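Side-chain contacts in glycoside hydrolase family 31 (Trueperella pyogenes, PDB 5I0F), which probably degrades cycloalternan, a cyclic glucose oligosaccharide, by cleaving its glycosidic linkages through a covalent glycosyl-enzyme intermediate: residues Val637-Gln642 against Gly674-Ile679; Arg641-Thr646 against Leu650-Phe655. One frame throughout, in Å; residues are numbered along the deposited sequence.

Interaction 1 of 2, residues Val637-Gln642 against Gly674-Ile679; sequences VAQTRQ and GDELLI
Gln639 is the helix residue that reaches Gly674 and Asp675 directly. Its CG stands beside the backbone N (chi1 -69°) and the chain folds again at chi2 (-65°), bringing the amide over the turn. OE1 accepts the backbone N-H of Asp675 at 2.9 Å. The bond is nearly straight at the hydrogen (167°), but the donor comes from well above the carbonyl plane of the amide. The same OE1 lies 3.5 Å from CA of Gly674. Gly674 has no CB to collide with Gln639 CG, and its positive phi independently suits glycine. OE1 also sits 3.6 Å from CG of Asp675, so that carboxylate flanks the oxygen without bonding to it. The other end of the amide, NE2, donates to a water at 3.0 Å. That water passes its own hydrogens to Asp675 OD2 and Glu676 OE2, so the two ends of the amide have distinct roles and its rotation is probably well fixed. Tyr635 of the same helix accepts the backbone N-H of Glu676 at its OH. One turn after Gln639, Gln642 joins only through solvent: a second water donates to its OE1 and to Asp675 OD2, at 2.8 Å each. OD2 thus receives two waters, while OD1 of Asp675 pairs with Arg652 and Glu676 OE2 also meets Arg728. Gly674-Glu676 link antiparallel strands 671-673 and 677-679, making this a beta-hairpin turn of the C-terminal beta domain docked on the long helix 617-646, which comes after the last barrel strand, 587-590.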
# COMPACT_ATOMS: atom_id res chain seq x y z
N VAL A 637 11.20 -22.29 5.65
CA VAL A 637 10.56 -22.56 6.94
C VAL A 637 11.54 -22.31 8.10
O VAL A 637 11.18 -21.62 9.08
CB VAL A 637 9.98 -24.00 7.00
CG1 VAL A 637 9.57 -24.39 8.42
CG2 VAL A 637 8.77 -24.13 6.09
N ALA A 638 12.75 -22.86 8.02
CA ALA A 638 13.71 -22.72 9.12
C ALA A 638 14.21 -21.27 9.28
O ALA A 638 14.31 -20.77 10.41
CB ALA A 638 14.89 -23.67 8.95
N GLN A 639 14.50 -20.61 8.16
CA GLN A 639 15.03 -19.24 8.22
C GLN A 639 13.96 -18.25 8.73
O GLN A 639 14.29 -17.33 9.50
CB GLN A 639 15.55 -18.79 6.87
CG GLN A 639 16.82 -19.53 6.44
CD GLN A 639 17.98 -19.23 7.36
OE1 GLN A 639 18.23 -18.08 7.72
NE2 GLN A 639 18.70 -20.27 7.75
N THR A 640 12.72 -18.47 8.32
CA THR A 640 11.58 -17.71 8.87
C THR A 640 11.44 -17.87 10.39
O THR A 640 11.28 -16.88 11.11
CB THR A 640 10.28 -18.09 8.18
OG1 THR A 640 10.35 -17.73 6.80
CG2 THR A 640 9.08 -17.39 8.83
N ARG A 641 11.47 -19.10 10.87
CA ARG A 641 11.49 -19.34 12.32
C ARG A 641 12.63 -18.57 13.00
O ARG A 641 12.43 -17.93 14.03
CB ARG A 641 11.59 -20.85 12.65
CG ARG A 641 10.31 -21.61 12.38
CD ARG A 641 10.36 -23.04 12.93
NE ARG A 641 11.33 -23.94 12.24
CZ ARG A 641 11.04 -25.09 11.61
NH1 ARG A 641 9.78 -25.56 11.53
NH2 ARG A 641 12.03 -25.79 11.02
N GLN A 642 13.83 -18.65 12.42
CA GLN A 642 14.96 -17.88 12.93
C GLN A 642 14.69 -16.38 12.92
O GLN A 642 14.99 -15.70 13.89
CB GLN A 642 16.27 -18.21 12.19
CG GLN A 642 16.95 -19.47 12.69
CD GLN A 642 17.51 -19.30 14.10
OE1 GLN A 642 18.26 -18.35 14.37
NE2 GLN A 642 17.14 -20.21 15.01
N GLY A 674 17.42 -15.10 3.92
CA GLY A 674 17.90 -15.71 5.16
C GLY A 674 19.40 -15.50 5.38
O GLY A 674 20.01 -14.62 4.79
N ASP A 675 19.97 -16.31 6.26
CA ASP A 675 21.39 -16.18 6.62
C ASP A 675 22.35 -16.64 5.55
O ASP A 675 23.48 -16.18 5.54
CB ASP A 675 21.72 -17.02 7.86
CG ASP A 675 21.12 -16.50 9.13
OD1 ASP A 675 20.55 -15.40 9.18
OD2 ASP A 675 21.27 -17.21 10.14
N GLU A 676 21.95 -17.58 4.71
CA GLU A 676 22.94 -18.36 3.95
C GLU A 676 23.05 -18.06 2.44
O GLU A 676 24.09 -18.34 1.84
CB GLU A 676 22.68 -19.87 4.14
CG GLU A 676 22.60 -20.32 5.60
CD GLU A 676 23.86 -20.03 6.42
OE1 GLU A 676 24.98 -19.99 5.85
OE2 GLU A 676 23.75 -19.84 7.65
N LEU A 677 22.01 -17.49 1.84
CA LEU A 677 21.96 -17.31 0.40
C LEU A 677 22.00 -15.85 0.01
O LEU A 677 21.21 -15.04 0.51
CB LEU A 677 20.70 -17.96 -0.17
CG LEU A 677 20.53 -19.47 0.04
CD1 LEU A 677 19.24 -19.91 -0.61
CD2 LEU A 677 21.71 -20.27 -0.49
N LEU A 678 22.93 -15.52 -0.89
CA LEU A 678 23.02 -14.19 -1.48
C LEU A 678 22.40 -14.25 -2.88
O LEU A 678 22.86 -15.04 -3.72
CB LEU A 678 24.49 -13.75 -1.56
CG LEU A 678 24.78 -12.37 -2.17
CD1 LEU A 678 23.88 -11.32 -1.59
CD2 LEU A 678 26.23 -11.97 -1.95
N ILE A 679 21.38 -13.42 -3.13
CA ILE A 679 20.63 -13.44 -4.39
C ILE A 679 20.91 -12.20 -5.22
O ILE A 679 20.96 -11.10 -4.67
CB ILE A 679 19.09 -13.47 -4.15
CG1 ILE A 679 18.70 -14.36 -2.96
CG2 ILE A 679 18.37 -13.86 -5.44
CD1 ILE A 679 19.15 -15.80 -3.05
O HOH W 1 21.29 -20.06 9.30
O HOH W 2 19.52 -16.84 12.32

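Interaction 2 of 2, residues Arg641-Thr646 against Leu650-Phe655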
# COMPACT_ATOMS: atom_id res chain seq x y z
N ARG A 641 11.47 -19.10 10.87
CA ARG A 641 11.49 -19.34 12.32
C ARG A 641 12.63 -18.57 13.00
O ARG A 641 12.43 -17.93 14.03
CB ARG A 641 11.59 -20.85 12.65
CG ARG A 641 10.31 -21.61 12.38
CD ARG A 641 10.36 -23.04 12.93
NE ARG A 641 11.33 -23.94 12.24
CZ ARG A 641 11.04 -25.09 11.61
NH1 ARG A 641 9.78 -25.56 11.53
NH2 ARG A 641 12.03 -25.79 11.02
N GLN A 642 13.83 -18.65 12.42
CA GLN A 642 14.96 -17.88 12.93
C GLN A 642 14.69 -16.38 12.92
O GLN A 642 14.99 -15.70 13.89
CB GLN A 642 16.27 -18.21 12.19
CG GLN A 642 16.95 -19.47 12.69
CD GLN A 642 17.51 -19.30 14.10
OE1 GLN A 642 18.26 -18.35 14.37
NE2 GLN A 642 17.14 -20.21 15.01
N CYS A 643 14.13 -15.87 11.83
CA CYS A 643 13.76 -14.45 11.73
C CYS A 643 12.82 -13.97 12.83
O CYS A 643 12.92 -12.83 13.27
CB CYS A 643 13.11 -14.12 10.38
SG CYS A 643 14.23 -14.23 8.95
N LEU A 644 11.89 -14.82 13.26
CA LEU A 644 10.98 -14.46 14.33
C LEU A 644 11.73 -14.32 15.65
O LEU A 644 11.38 -13.46 16.46
CB LEU A 644 9.85 -15.50 14.48
CG LEU A 644 8.89 -15.73 13.29
CD1 LEU A 644 7.77 -16.70 13.68
CD2 LEU A 644 8.32 -14.43 12.79
N GLN A 645 12.74 -15.17 15.88
CA GLN A 645 13.59 -15.05 17.07
C GLN A 645 14.55 -13.86 16.97
O GLN A 645 14.67 -13.11 17.91
CB GLN A 645 14.33 -16.34 17.43
CG GLN A 645 15.22 -16.10 18.67
CD GLN A 645 15.20 -17.18 19.75
OE1 GLN A 645 14.15 -17.77 20.10
NE2 GLN A 645 16.39 -17.39 20.35
N THR A 646 15.19 -13.65 15.83
CA THR A 646 16.24 -12.64 15.74
C THR A 646 15.73 -11.23 15.44
O THR A 646 16.41 -10.26 15.76
CB THR A 646 17.27 -12.99 14.65
OG1 THR A 646 16.63 -12.91 13.36
CG2 THR A 646 17.86 -14.38 14.89
N LEU A 650 13.64 -11.73 6.21
CA LEU A 650 13.96 -12.91 5.40
C LEU A 650 14.55 -12.42 4.08
O LEU A 650 15.62 -12.82 3.71
CB LEU A 650 12.72 -13.77 5.16
CG LEU A 650 12.90 -15.04 4.34
CD1 LEU A 650 13.79 -16.04 5.07
CD2 LEU A 650 11.55 -15.67 4.06
N MET A 651 13.84 -11.51 3.41
CA MET A 651 14.38 -10.80 2.25
C MET A 651 15.13 -9.59 2.77
O MET A 651 14.52 -8.60 3.17
CB MET A 651 13.25 -10.40 1.29
CG MET A 651 13.71 -9.72 0.02
SD MET A 651 12.34 -9.62 -1.15
CE MET A 651 13.17 -8.95 -2.59
N ARG A 652 16.46 -9.70 2.78
CA ARG A 652 17.27 -8.99 3.78
C ARG A 652 18.32 -8.13 3.12
O ARG A 652 19.22 -8.63 2.45
CB ARG A 652 17.93 -10.02 4.73
CG ARG A 652 18.82 -9.45 5.83
CD ARG A 652 19.52 -10.56 6.61
NE ARG A 652 18.53 -11.52 7.12
CZ ARG A 652 18.82 -12.65 7.77
NH1 ARG A 652 20.08 -12.98 8.02
NH2 ARG A 652 17.84 -13.44 8.18
N ALA A 653 18.23 -6.82 3.31
CA ALA A 653 19.28 -5.92 2.83
C ALA A 653 20.65 -6.36 3.37
O ALA A 653 20.77 -6.93 4.46
CB ALA A 653 18.98 -4.51 3.22
N MET A 654 21.68 -6.06 2.60
CA MET A 654 23.04 -6.51 2.92
C MET A 654 23.58 -5.93 4.23
O MET A 654 24.42 -6.55 4.89
CB MET A 654 23.98 -6.12 1.80
CG MET A 654 23.56 -6.65 0.45
SD MET A 654 24.11 -8.34 0.23
CE MET A 654 25.78 -7.93 -0.26
N PHE A 655 23.11 -4.74 4.59
CA PHE A 655 23.61 -4.05 5.77
C PHE A 655 23.30 -4.77 7.08
O PHE A 655 23.97 -4.50 8.07
CB PHE A 655 23.19 -2.56 5.82
CG PHE A 655 21.74 -2.33 6.15
CD1 PHE A 655 21.30 -2.33 7.46
CD2 PHE A 655 20.83 -2.04 5.15
CE1 PHE A 655 19.97 -2.08 7.77
CE2 PHE A 655 19.49 -1.80 5.45
CZ PHE A 655 19.06 -1.81 6.76
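Cys643 and Arg652 meet where helix 617-646 gives way, through a four-residue loop, 647-650, to strand 651-652, the edge strand of the antiparallel C-terminal sheet. This is a tight helix-loop-strand connection leading from helix 617-646 into the C-terminal sheet, and its inner side is buried. From CB, the Arg652 side chain runs outward with CG anti to the backbone N (chi1 180°), and it packs on Met672 of the adjoining strand. It stays extended through CD and then bends at chi3 (-54°), which swings the guanidinium back toward the helix. NE donates to the Pro649 carbonyl in the loop, and NH1 pairs with both Asp675 and Asp657. Two carboxylates on one nitrogen would be expected to favour the charged arginine and hold the group in place. NH2, at the remaining corner, comes 3.8 Å from Cys643 SG. The sulfur lies at the edge of the guanidinium, near its plane, and the approach is a van der Waals contact. Cys643 points its CB at the strand side, with SG beside its own backbone N (chi1 -69°), and so also reaches Leu650. Beyond CB, the Leu650 branches pack on Leu556, Leu673 and Thr640, so its touch on the cysteine is at the root of the side chain: SG is 3.8 Å from Leu650 N and 4.1 Å from Leu650 CB.

Overall arrangement
Interactions 1 and 2 are neighbouring parts of one joint, their centres about 7 Å apart, and both join helix 617-646 to the same C-terminal antiparallel sheet. They share Arg641 and Gln642. Two bonds tie them directly: the salt bridge from Arg652 NH1 to Asp675 OD1 (2.7 Å), and a probable backbone hydrogen bond from Gly674 N to Leu650 O (2.9 Å). Asp675 therefore connects the solvent-bridged side of interaction 1 with the buried guanidinium of interaction 2. Farther along, Leu678 CD1 packs on Met654 SD at 3.5 Å. Neither interaction supplies a residue to the glycan pockets, which are built from earlier parts of the chain.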